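PDB 4MBU: similar to N-acetyltransferase from Staphylococcus aureus subsp. aureus, which probably transfers an acetyl group from acetyl-CoA to an amine of a still undefined acceptor, as Gcn5-related N-acetyltransferases do. Local coordinates for residues A99-Q104 with L132-F138; I19-A23 with Y88-S92; H52-F56 with A68-S72. All blocks are in the same frame, centred on the assembly; numbering follows the deposited sequence.

How the contacts relate
From the N terminus, helix 13-26 supplies 19-23, the first half of contact 2. Its partner, 88-92, comes only after helix 38-50 and the hairpin 55-60/63-72, at the end of strand 82-89. Contact 3 is nested inside this long loop. It closes the short hairpin of strands 55-60 and 63-72. Contact 1 follows in series: helix 98-112 leads on through strand 117-123 to helix 127-135, where 132-138 closes the loop. None of the contacts cross. Helix 98-112 links them, since L102 packs on A68 of contact 3 and A99 on V89 of contact 2. Contact 2 ties the first helix to strand 82-89, and contact 1 ties two helices together.

Contact 1: residues A99-Q104 with L132-F138; sequences ASQLLQ and LHQKFNF
L103 carries the tight part of this contact by reaching between two rings of 132-138. Its CG stands over the centre of the F136 ring, 4.2 Å from the centroid and 12° off the normal. Its CD2 lies 3.5 Å from F136 CD2. The same methyl sits over a face of the H133 imidazole, nearer the rim than the middle. With CG anti to the backbone N (chi1 177°), L103 extends across the gap to both. Across the contact, L103 CD1 meets F138 at CZ. H133 is held from elsewhere: its ND1 bonds to S129 O and its NE2 to H85. Beside L103, the two branches of L132 divide their work. L132 CD2 packs on A99 CB at 3.6 Å, and L132 CD1 packs on S100 CB at the same distance.

The helices belong to the GNAT fold. Helix 98-112 begins within the R-x-x-G-x-G/A motif that in relatives binds the pyrophosphate of acetyl-CoA, and whose last residue here is A99. Helix 127-135 is the next helix along the chain. A Schellman motif ends it. N137 takes positive phi, and F138 N bonds back to H133 O.

Toward solvent the contact thins out. S100 OG lies at the edge of the F136 ring, near its plane, 3.5 Å from CZ. It also accepts a hydrogen bond of 3.0 Å from K135 NZ. The lysine gets there by a bend at chi3 (83°), which turns its end toward the serine. Q104 meets F136 CE1 through its CB, at 4.0 Å, and its CA; its amide leads away.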
# COMPACT_ATOMS: atom_id res chain seq x y z
N ALA A 99 8.02 -18.47 9.19
CA ALA A 99 7.60 -17.92 7.90
C ALA A 99 8.79 -17.39 7.13
O ALA A 99 8.95 -17.69 5.95
CB ALA A 99 6.56 -16.82 8.10
N SER A 100 9.65 -16.63 7.80
CA SER A 100 10.85 -16.08 7.19
C SER A 100 11.79 -17.15 6.61
O SER A 100 12.28 -17.03 5.48
CB SER A 100 11.59 -15.22 8.21
OG SER A 100 12.81 -14.72 7.69
N GLN A 101 12.02 -18.22 7.37
CA GLN A 101 12.88 -19.31 6.91
C GLN A 101 12.27 -20.05 5.71
O GLN A 101 12.99 -20.44 4.76
CB GLN A 101 13.18 -20.29 8.05
CG GLN A 101 14.09 -19.70 9.14
CD GLN A 101 14.48 -20.73 10.20
OE1 GLN A 101 14.95 -21.83 9.89
NE2 GLN A 101 14.26 -20.39 11.46
N LEU A 102 10.95 -20.24 5.76
CA LEU A 102 10.26 -20.86 4.64
C LEU A 102 10.36 -19.99 3.38
O LEU A 102 10.68 -20.49 2.31
CB LEU A 102 8.80 -21.17 5.00
CG LEU A 102 8.68 -22.39 5.92
CD1 LEU A 102 7.31 -22.49 6.52
CD2 LEU A 102 8.98 -23.65 5.14
N LEU A 103 10.10 -18.69 3.51
CA LEU A 103 10.17 -17.79 2.36
C LEU A 103 11.57 -17.79 1.77
O LEU A 103 11.74 -17.83 0.55
CB LEU A 103 9.77 -16.37 2.76
CG LEU A 103 9.88 -15.34 1.64
CD1 LEU A 103 9.15 -15.82 0.38
CD2 LEU A 103 9.32 -14.00 2.10
N GLN A 104 12.56 -17.74 2.64
CA GLN A 104 13.96 -17.78 2.20
C GLN A 104 14.20 -19.03 1.35
O GLN A 104 14.77 -18.96 0.24
CB GLN A 104 14.87 -17.78 3.43
CG GLN A 104 16.35 -17.83 3.13
CD GLN A 104 17.18 -17.83 4.41
OE1 GLN A 104 16.75 -18.35 5.44
NE2 GLN A 104 18.36 -17.24 4.34
N LEU A 132 6.77 -9.15 6.39
CA LEU A 132 7.75 -10.19 6.06
C LEU A 132 8.16 -10.11 4.60
O LEU A 132 9.33 -10.30 4.24
CB LEU A 132 7.15 -11.57 6.34
CG LEU A 132 8.03 -12.74 5.90
CD1 LEU A 132 9.27 -12.81 6.77
CD2 LEU A 132 7.27 -14.05 5.94
N HIS A 133 7.20 -9.81 3.75
CA HIS A 133 7.52 -9.77 2.33
C HIS A 133 8.33 -8.53 1.97
O HIS A 133 9.28 -8.61 1.18
CB HIS A 133 6.26 -9.93 1.49
CG HIS A 133 5.82 -11.35 1.37
ND1 HIS A 133 5.17 -12.02 2.38
CD2 HIS A 133 6.01 -12.25 0.38
CE1 HIS A 133 4.94 -13.26 2.00
NE2 HIS A 133 5.44 -13.43 0.79
N GLN A 134 7.96 -7.40 2.57
CA GLN A 134 8.75 -6.19 2.40
C GLN A 134 10.19 -6.43 2.84
O GLN A 134 11.12 -5.95 2.20
CB GLN A 134 8.14 -5.04 3.21
CG GLN A 134 6.80 -4.53 2.67
CD GLN A 134 6.27 -3.36 3.49
OE1 GLN A 134 6.22 -3.43 4.71
NE2 GLN A 134 5.89 -2.28 2.81
N LYS A 135 10.36 -7.17 3.94
CA LYS A 135 11.71 -7.49 4.42
C LYS A 135 12.55 -8.19 3.35
O LYS A 135 13.74 -7.94 3.24
CB LYS A 135 11.66 -8.35 5.70
CG LYS A 135 13.03 -8.57 6.35
CD LYS A 135 12.97 -9.45 7.61
CE LYS A 135 12.96 -10.94 7.26
NZ LYS A 135 13.21 -11.85 8.43
N PHE A 136 11.91 -9.06 2.56
CA PHE A 136 12.62 -9.77 1.49
C PHE A 136 12.55 -9.03 0.16
O PHE A 136 12.76 -9.61 -0.90
CB PHE A 136 12.05 -11.19 1.33
CG PHE A 136 12.54 -12.15 2.38
CD1 PHE A 136 13.63 -12.97 2.13
CD2 PHE A 136 11.93 -12.22 3.63
CE1 PHE A 136 14.09 -13.84 3.10
CE2 PHE A 136 12.38 -13.09 4.59
CZ PHE A 136 13.46 -13.91 4.33
N ASN A 137 12.23 -7.73 0.23
CA ASN A 137 12.26 -6.86 -0.95
C ASN A 137 11.20 -7.16 -2.03
O ASN A 137 11.42 -6.88 -3.21
CB ASN A 137 13.67 -6.81 -1.53
CG ASN A 137 14.70 -6.33 -0.51
OD1 ASN A 137 14.48 -5.32 0.18
ND2 ASN A 137 15.81 -7.06 -0.39
N PHE A 138 10.07 -7.72 -1.62
CA PHE A 138 8.89 -7.75 -2.48
C PHE A 138 8.36 -6.32 -2.58
O PHE A 138 8.41 -5.58 -1.59
CB PHE A 138 7.81 -8.65 -1.88
CG PHE A 138 8.03 -10.12 -2.10
CD1 PHE A 138 9.09 -10.78 -1.48
CD2 PHE A 138 7.17 -10.85 -2.91
CE1 PHE A 138 9.28 -12.14 -1.67
CE2 PHE A 138 7.36 -12.21 -3.10
CZ PHE A 138 8.42 -12.86 -2.49

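Contact 2: residues I19-A23 with Y88-S92; sequences IYNDA and YVDAS
I19 begins the contact by laying its CG2 methyl against the end of strand 82-89. I19 CG2 is 4.0 Å from Y88 CB and similarly close to the V89-D90 backbone. The other branch, through I19 CG1, passes D90 OD2 at 4.0 Å, and the two side chains meet at about a right angle. I19 is the one buried residue among those that touch.

Y20 follows with an aromatic pair. Its CG is anti to the backbone N (chi1 -169°), which lays the ring alongside Y88, pointing the same way. The edge of Y20 faces the flat side of Y88. The planes stand at 82° and the centroids are 5.5 Å apart, so this is a T-shaped stack. It is off-centre: Y20 CD1 sits above the Y88 ring, displaced from its centre toward the rim, and Y20 CE1 is 3.8 Å from Y88 OH. R41 makes a cation-pi contact with Y20, and W76 of the third subunit packs on it. F67 meets the Y88 ring.

D22, one turn on from I19, reaches A91 through a water. The water donates to D22 OD2 at 2.9 Å and accepts from A91 N at 2.8 Å. A91 lies in an Asx turn, in which D90 OD1 accepts from S92 N at 2.8 Å. This turn starts the chain away from the strand toward R94 and the start of helix 98-112. A23 ends the segment with CB 4.4 Å from Y88 CD1.

The helix is thus fitted to the strand end by shape, with one water as its polar link. The carboxylates of D22 and D90 do not touch but are near enough that their like charges probably disfavour each other somewhat; the water bound to D22 may ease this.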
# COMPACT_ATOMS: atom_id res chain seq x y z
N ILE A 19 -2.94 -27.60 9.82
CA ILE A 19 -2.50 -26.21 9.74
C ILE A 19 -3.41 -25.49 8.74
O ILE A 19 -4.02 -24.46 9.08
CB ILE A 19 -1.01 -26.11 9.31
CG1 ILE A 19 -0.10 -26.78 10.35
CG2 ILE A 19 -0.60 -24.67 9.13
CD1 ILE A 19 1.39 -26.76 9.96
N TYR A 20 -3.58 -26.09 7.56
CA TYR A 20 -4.34 -25.47 6.49
C TYR A 20 -5.76 -25.24 6.97
O TYR A 20 -6.29 -24.14 6.84
CB TYR A 20 -4.34 -26.36 5.25
CG TYR A 20 -4.88 -25.73 3.98
CD1 TYR A 20 -4.16 -24.73 3.31
CD2 TYR A 20 -6.07 -26.16 3.41
CE1 TYR A 20 -4.65 -24.18 2.12
CE2 TYR A 20 -6.56 -25.63 2.24
CZ TYR A 20 -5.84 -24.64 1.59
OH TYR A 20 -6.33 -24.11 0.42
N ASN A 21 -6.35 -26.26 7.58
CA ASN A 21 -7.75 -26.14 7.97
C ASN A 21 -7.94 -25.09 9.06
O ASN A 21 -8.96 -24.40 9.07
CB ASN A 21 -8.35 -27.49 8.37
CG ASN A 21 -8.77 -28.31 7.18
OD1 ASN A 21 -8.97 -27.78 6.08
ND2 ASN A 21 -8.91 -29.62 7.38
N ASP A 22 -6.94 -24.95 9.93
CA ASP A 22 -7.04 -23.93 10.97
C ASP A 22 -7.16 -22.58 10.27
O ASP A 22 -8.04 -21.76 10.58
CB ASP A 22 -5.80 -23.96 11.87
CG ASP A 22 -6.11 -23.56 13.31
OD1 ASP A 22 -7.14 -24.01 13.85
OD2 ASP A 22 -5.31 -22.80 13.90
N ALA A 23 -6.33 -22.41 9.24
CA ALA A 23 -6.29 -21.15 8.52
C ALA A 23 -7.63 -20.91 7.82
O ALA A 23 -8.10 -19.77 7.71
CB ALA A 23 -5.14 -21.15 7.53
N TYR A 88 2.26 -21.18 5.27
CA TYR A 88 1.35 -21.33 6.40
C TYR A 88 2.12 -21.79 7.62
O TYR A 88 2.90 -22.74 7.56
CB TYR A 88 0.25 -22.33 6.06
CG TYR A 88 -0.56 -21.95 4.85
CD1 TYR A 88 -1.62 -21.07 4.95
CD2 TYR A 88 -0.26 -22.48 3.60
CE1 TYR A 88 -2.36 -20.73 3.86
CE2 TYR A 88 -0.99 -22.14 2.50
CZ TYR A 88 -2.04 -21.26 2.64
OH TYR A 88 -2.79 -20.90 1.55
N VAL A 89 1.93 -21.09 8.73
CA VAL A 89 2.62 -21.40 9.98
C VAL A 89 1.57 -21.73 11.04
O VAL A 89 0.56 -21.03 11.15
CB VAL A 89 3.47 -20.21 10.48
CG1 VAL A 89 4.03 -20.49 11.86
CG2 VAL A 89 4.60 -19.91 9.50
N ASP A 90 1.80 -22.81 11.79
CA ASP A 90 0.90 -23.17 12.88
C ASP A 90 0.73 -21.98 13.83
O ASP A 90 1.70 -21.26 14.11
CB ASP A 90 1.43 -24.39 13.63
CG ASP A 90 0.42 -24.97 14.61
OD1 ASP A 90 0.28 -24.42 15.72
OD2 ASP A 90 -0.24 -25.97 14.27
N ALA A 91 -0.49 -21.76 14.30
CA ALA A 91 -0.79 -20.60 15.14
C ALA A 91 -0.14 -20.70 16.53
O ALA A 91 0.04 -19.69 17.21
CB ALA A 91 -2.30 -20.39 15.26
N SER A 92 0.22 -21.90 16.94
CA SER A 92 0.91 -22.08 18.22
C SER A 92 2.40 -21.83 18.05
O SER A 92 3.13 -21.81 19.03
CB SER A 92 0.71 -23.51 18.73
OG SER A 92 1.28 -24.45 17.84
O HOH W 1 -2.56 -23.37 13.27

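Contact 3: residues H52-F56 with A68-S72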
# COMPACT_ATOMS: atom_id res chain seq x y z
N HIS A 52 6.46 -31.42 -10.39
CA HIS A 52 7.75 -31.00 -9.85
C HIS A 52 7.71 -29.62 -9.17
O HIS A 52 8.62 -28.80 -9.32
CB HIS A 52 8.85 -31.07 -10.93
CG HIS A 52 9.14 -32.45 -11.40
ND1 HIS A 52 8.54 -33.00 -12.53
CD2 HIS A 52 9.94 -33.43 -10.91
CE1 HIS A 52 8.97 -34.23 -12.71
NE2 HIS A 52 9.82 -34.52 -11.73
N GLU A 53 6.64 -29.37 -8.43
CA GLU A 53 6.54 -28.16 -7.64
C GLU A 53 6.96 -28.51 -6.21
O GLU A 53 6.55 -29.54 -5.68
CB GLU A 53 5.11 -27.59 -7.69
CG GLU A 53 4.67 -27.21 -9.10
CD GLU A 53 3.22 -26.77 -9.20
OE1 GLU A 53 2.48 -26.83 -8.19
OE2 GLU A 53 2.81 -26.34 -10.30
N PRO A 54 7.76 -27.65 -5.58
CA PRO A 54 8.28 -27.98 -4.26
C PRO A 54 7.25 -27.79 -3.14
O PRO A 54 6.34 -26.96 -3.24
CB PRO A 54 9.42 -26.98 -4.08
CG PRO A 54 8.98 -25.77 -4.88
CD PRO A 54 8.16 -26.30 -6.03
N ILE A 55 7.39 -28.58 -2.08
CA ILE A 55 6.66 -28.38 -0.84
C ILE A 55 7.70 -28.50 0.26
O ILE A 55 8.37 -29.53 0.37
CB ILE A 55 5.58 -29.45 -0.61
CG1 ILE A 55 4.70 -29.61 -1.86
CG2 ILE A 55 4.71 -29.08 0.60
CD1 ILE A 55 3.81 -30.84 -1.83
N PHE A 56 7.85 -27.46 1.07
CA PHE A 56 8.79 -27.51 2.17
C PHE A 56 8.02 -27.46 3.48
O PHE A 56 6.97 -26.84 3.55
CB PHE A 56 9.77 -26.33 2.09
CG PHE A 56 10.58 -26.31 0.83
CD1 PHE A 56 11.57 -27.27 0.61
CD2 PHE A 56 10.35 -25.35 -0.14
CE1 PHE A 56 12.32 -27.25 -0.56
CE2 PHE A 56 11.09 -25.33 -1.31
CZ PHE A 56 12.08 -26.28 -1.52
N ALA A 68 5.15 -24.66 3.09
CA ALA A 68 5.22 -23.63 2.05
C ALA A 68 5.39 -24.25 0.68
O ALA A 68 6.05 -25.28 0.53
CB ALA A 68 6.35 -22.67 2.32
N THR A 69 4.81 -23.61 -0.32
CA THR A 69 4.92 -24.14 -1.67
C THR A 69 4.83 -23.04 -2.71
O THR A 69 4.45 -21.91 -2.40
CB THR A 69 3.83 -25.23 -1.92
OG1 THR A 69 4.05 -25.84 -3.20
CG2 THR A 69 2.44 -24.62 -1.88
N PHE A 70 5.22 -23.35 -3.95
CA PHE A 70 4.86 -22.45 -5.05
C PHE A 70 4.31 -23.20 -6.26
O PHE A 70 4.45 -24.42 -6.35
CB PHE A 70 5.97 -21.43 -5.39
CG PHE A 70 7.23 -22.03 -6.01
CD1 PHE A 70 8.46 -21.85 -5.39
CD2 PHE A 70 7.19 -22.71 -7.22
CE1 PHE A 70 9.62 -22.36 -5.96
CE2 PHE A 70 8.36 -23.24 -7.78
CZ PHE A 70 9.57 -23.06 -7.15
N GLY A 71 3.67 -22.46 -7.16
CA GLY A 71 3.10 -23.06 -8.35
C GLY A 71 2.69 -21.98 -9.33
O GLY A 71 3.20 -20.87 -9.28
N SER A 72 1.75 -22.31 -10.21
CA SER A 72 1.35 -21.40 -11.28
C SER A 72 0.66 -20.16 -10.74
O SER A 72 -0.09 -20.24 -9.76
CB SER A 72 0.43 -22.13 -12.27
OG SER A 72 -0.31 -21.23 -13.06
O HOH W 2 0.81 -24.91 -10.44
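P54 and T69 meet through a hydrogen bond, T69 OG1 donating to P54 O at 2.5 Å. This is unusually short, and its exact length is doubtful. The hydroxyl approaches almost straight on to the carbonyl, with a C=O...donor angle of 163°. With chi1 at -174°, T69 holds its hydroxyl on the side of the proline. The P54 ring lies over one face of F70. Its CG is 3.7 Å from the F70 centroid, displaced toward the rim, and P54 CD is 3.5 Å from F70 CE2. This is a CH-pi contact, the side chains crossing at about a right angle.

F56 and A68 form an antiparallel hydrogen-bonded pair. F56 N donates to A68 O and A68 N to F56 O, both at 2.9 Å, and the first bond is the straighter. At the other end, E53 runs extended past F70 O to lie over G71 CA, with its CD 3.8 Å away. A water joins E53 OE2 to S72 N.

K48, on helix 38-50, probably steadies these polar groups from the second shell. Its NZ makes a salt bridge with E53 OE1, just before strand 55-60, and a hydrogen bond with T69 OG1 of strand 63-72.

The segments form the open end of a hairpin in the GNAT sheet, with 52-54 leading into strand 55-60. I55 and T69 point to the face covered by helix 38-50, where both touch W44. F56 and A68 point to the other face, under helix 98-112. Strand 82-89 continues the sheet beyond 63-72, with backbone hydrogen bonds between T69 and S86 and between G71 and E84.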